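Local atomic coordinates of alpha,alpha-trehalose-phosphate synthase (UDP-forming) (Burkholderia multivorans, PDB entry 5UOF), a protein that belongs to glycosyltransferase family 20 and has the two-domain GT-B architecture of that clan. Residues A[266-270]-A[361-366]. Numbering follows the deposited sequence.
Sequences KLVMS and MSQVGY. With NA (sodium ion), chain C; EDO (1,2-ethanediol), chain E.
The side-chain amide of Q363 is roofed on one face by K266, whose CD lies 3.8 Å from Q363 CD, the two side chains running roughly perpendicular; M361 O lies on the other side. At the oxygen end, L267 N donates to Q363 OE1 (2.8 Å), nearly along the C=O axis at 168°. The bend at chi2 (75°) folds the amide back to reach this backbone N-H, and a weak bond from Q363 NE2 to an ethanediol oxygen borders the amide's edge. V268 CG1 packs against Y366 CB (3.5 Å) and reaches the ring obliquely at CD2, while M419 and L423 of helix 416-428 also touch the tyrosine and its hydroxyl bonds to R283 O. Between these flat groups, L267 O receives Q363 N (3.0 Å) and, weakly, V364 N. Regular pairing follows: M269 N to V364 O (2.9 Å, 172°), then Y366 N to M269 O. S362 CB packs against M269 CG (3.5 Å) and the L267 side chain, while S362 O binds the sodium ion at 2.3 Å with R360 O, Q385 OE1 and two waters. V268 and V364 lie side by side on one sheet face; M269 occupies the other. With S362 and Q363 linking helix 352-361 to strand 364-367, strands 266-271 and 364-367 are the central neighbours of a six-stranded parallel sheet in 3-2-1-4-5-6 order, the Rossmann-like core of a GT-B C-terminal domain.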
ATOM      1  N   LYS A 266      36.768  -3.371  -8.007  1.00 14.07           N
ATOM      2  CA  LYS A 266      35.807  -3.824  -7.010  1.00 11.87           C
ATOM      3  C   LYS A 266      34.560  -4.370  -7.693  1.00 12.34           C
ATOM      4  O   LYS A 266      34.236  -4.010  -8.825  1.00 12.99           O
ATOM      5  CB  LYS A 266      35.418  -2.677  -6.076  1.00 13.35           C
ATOM      6  CG  LYS A 266      36.584  -2.011  -5.363  1.00 22.86           C
ATOM      7  CD  LYS A 266      37.019  -2.779  -4.138  1.00 33.01           C
ATOM      8  CE  LYS A 266      38.064  -1.982  -3.350  1.00 41.61           C
ATOM      9  NZ  LYS A 266      38.398  -2.615  -2.041  1.00 45.89           N
ATOM     10  N   LEU A 267      33.859  -5.255  -6.986  1.00 11.62           N
ATOM     11  CA  LEU A 267      32.724  -5.982  -7.531  1.00 11.41           C
ATOM     12  C   LEU A 267      31.524  -5.798  -6.617  1.00 12.80           C
ATOM     13  O   LEU A 267      31.606  -6.085  -5.414  1.00 10.13           O
ATOM     14  CB  LEU A 267      33.056  -7.471  -7.686  1.00 10.54           C
ATOM     15  CG  LEU A 267      31.891  -8.416  -8.003  1.00 13.22           C
ATOM     16  CD1 LEU A 267      31.277  -8.088  -9.354  1.00 11.86           C
ATOM     17  CD2 LEU A 267      32.359  -9.873  -7.969  1.00 10.81           C
ATOM     18  N   VAL A 268      30.421  -5.304  -7.188  1.00 10.28           N
ATOM     19  CA  VAL A 268      29.117  -5.263  -6.528  1.00 11.86           C
ATOM     20  C   VAL A 268      28.274  -6.382  -7.128  1.00 11.04           C
ATOM     21  O   VAL A 268      28.118  -6.455  -8.353  1.00 11.06           O
ATOM     22  CB  VAL A 268      28.435  -3.896  -6.718  1.00  9.84           C
ATOM     23  CG1 VAL A 268      27.092  -3.847  -5.981  1.00 11.06           C
ATOM     24  CG2 VAL A 268      29.349  -2.782  -6.235  1.00 11.47           C
ATOM     25  N   MET A 269      27.745  -7.268  -6.282  1.00 10.36           N
ATOM     26  CA  MET A 269      26.942  -8.399  -6.738  1.00  8.81           C
ATOM     27  C   MET A 269      25.480  -8.153  -6.409  1.00 11.14           C
ATOM     28  O   MET A 269      25.156  -7.635  -5.335  1.00 11.09           O
ATOM     29  CB  MET A 269      27.376  -9.717  -6.077  1.00 11.22           C
ATOM     30  CG  MET A 269      28.625 -10.354  -6.654  1.00 12.45           C
ATOM     31  SD  MET A 269      28.455 -10.919  -8.358  1.00 15.41           S
ATOM     32  CE  MET A 269      27.106 -12.072  -8.190  1.00 16.81           C
ATOM     33  N   SER A 270      24.610  -8.564  -7.327  1.00 12.15           N
ATOM     34  CA  SER A 270      23.165  -8.420  -7.191  1.00 10.76           C
ATOM     35  C   SER A 270      22.540  -9.600  -7.929  1.00 12.35           C
ATOM     36  O   SER A 270      22.934  -9.899  -9.061  1.00 13.07           O
ATOM     37  CB  SER A 270      22.710  -7.069  -7.771  1.00 16.33           C
ATOM     38  OG  SER A 270      21.321  -6.838  -7.613  1.00 18.15           O
ATOM     39  N   MET A 361      33.907 -13.340  -3.469  1.00 11.38           N
ATOM     40  CA  MET A 361      34.864 -12.503  -4.197  0.69 15.31           C
ATOM     41  C   MET A 361      34.497 -11.032  -4.109  1.00 13.56           C
ATOM     42  O   MET A 361      35.371 -10.158  -4.111  1.00 15.76           O
ATOM     43  CB  MET A 361      34.904 -12.924  -5.671  0.69 13.62           C
ATOM     44  CG  MET A 361      35.814 -12.089  -6.558  0.69 20.53           C
ATOM     45  SD  MET A 361      35.697 -12.480  -8.323  0.69 23.79           S
ATOM     46  CE  MET A 361      35.070 -14.147  -8.244  0.69 27.24           C
ATOM     47  N   SER A 362      33.202 -10.747  -4.061  1.00 11.69           N
ATOM     48  CA  SER A 362      32.729  -9.376  -4.173  1.00 15.11           C
ATOM     49  C   SER A 362      32.991  -8.575  -2.897  1.00 15.95           C
ATOM     50  O   SER A 362      33.233  -9.112  -1.817  1.00 15.03           O
ATOM     51  CB  SER A 362      31.240  -9.369  -4.476  1.00 15.41           C
ATOM     52  OG  SER A 362      30.530  -9.702  -3.302  1.00 14.51           O
ATOM     53  N   GLN A 363      32.917  -7.253  -3.038  1.00 10.73           N
ATOM     54  CA  GLN A 363      33.055  -6.345  -1.911  1.00 12.81           C
ATOM     55  C   GLN A 363      31.726  -5.809  -1.395  1.00 11.64           C
ATOM     56  O   GLN A 363      31.671  -5.340  -0.252  1.00 10.82           O
ATOM     57  CB  GLN A 363      33.942  -5.162  -2.307  1.00 15.92           C
ATOM     58  CG  GLN A 363      35.428  -5.514  -2.392  1.00 18.08           C
ATOM     59  CD  GLN A 363      35.795  -6.311  -3.630  1.00 19.04           C
ATOM     60  OE1 GLN A 363      35.197  -6.161  -4.701  1.00 13.82           O
ATOM     61  NE2 GLN A 363      36.791  -7.173  -3.486  1.00 21.84           N
ATOM     62  N   VAL A 364      30.675  -5.836  -2.214  1.00  9.42           N
ATOM     63  CA  VAL A 364      29.364  -5.299  -1.845  1.00  9.77           C
ATOM     64  C   VAL A 364      28.314  -6.281  -2.339  1.00 11.22           C
ATOM     65  O   VAL A 364      28.385  -6.757  -3.474  1.00 10.93           O
ATOM     66  CB  VAL A 364      29.106  -3.901  -2.439  1.00 15.28           C
ATOM     67  CG1 VAL A 364      27.747  -3.350  -1.950  1.00  8.83           C
ATOM     68  CG2 VAL A 364      30.232  -2.937  -2.063  1.00 11.34           C
ATOM     69  N   GLY A 365      27.347  -6.596  -1.466  1.00  9.80           N
ATOM     70  CA  GLY A 365      26.137  -7.278  -1.866  1.00  7.62           C
ATOM     71  C   GLY A 365      25.022  -6.251  -1.894  1.00 13.62           C
ATOM     72  O   GLY A 365      24.761  -5.574  -0.899  1.00 12.47           O
ATOM     73  N   TYR A 366      24.362  -6.146  -3.037  1.00 12.12           N
ATOM     74  CA  TYR A 366      23.443  -5.045  -3.321  1.00 10.43           C
ATOM     75  C   TYR A 366      22.048  -5.651  -3.432  1.00  9.55           C
ATOM     76  O   TYR A 366      21.652  -6.152  -4.488  1.00 12.21           O
ATOM     77  CB  TYR A 366      23.894  -4.360  -4.592  1.00  8.59           C
ATOM     78  CG  TYR A 366      23.201  -3.083  -5.005  1.00  9.02           C
ATOM     79  CD1 TYR A 366      22.464  -2.326  -4.117  1.00 11.82           C
ATOM     80  CD2 TYR A 366      23.342  -2.627  -6.310  1.00  9.35           C
ATOM     81  CE1 TYR A 366      21.852  -1.127  -4.543  1.00 11.33           C
ATOM     82  CE2 TYR A 366      22.758  -1.455  -6.734  1.00 10.40           C
ATOM     83  CZ  TYR A 366      22.009  -0.714  -5.860  1.00 12.11           C
ATOM     84  OH  TYR A 366      21.420   0.436  -6.325  1.00 13.37           O
TER
HETATM   85 NA    NA C 501      33.864 -10.591  -0.177  1.00 14.93          NA
HETATM   86  C1  EDO E 503      37.946  -9.359  -7.622  1.00 50.88           C
HETATM   87  O1  EDO E 503      37.942  -8.524  -8.787  1.00 51.34           O
HETATM   88  C2  EDO E 503      37.067  -8.695  -6.572  1.00 45.14           C
HETATM   89  O2  EDO E 503      37.457  -7.322  -6.475  1.00 40.44           O
HETATM   90  O   HOH W   1      35.203 -11.836   1.436  1.00 14.35           O
HETATM   91  O   HOH W   2      35.308  -8.631   0.530  1.00 21.41           O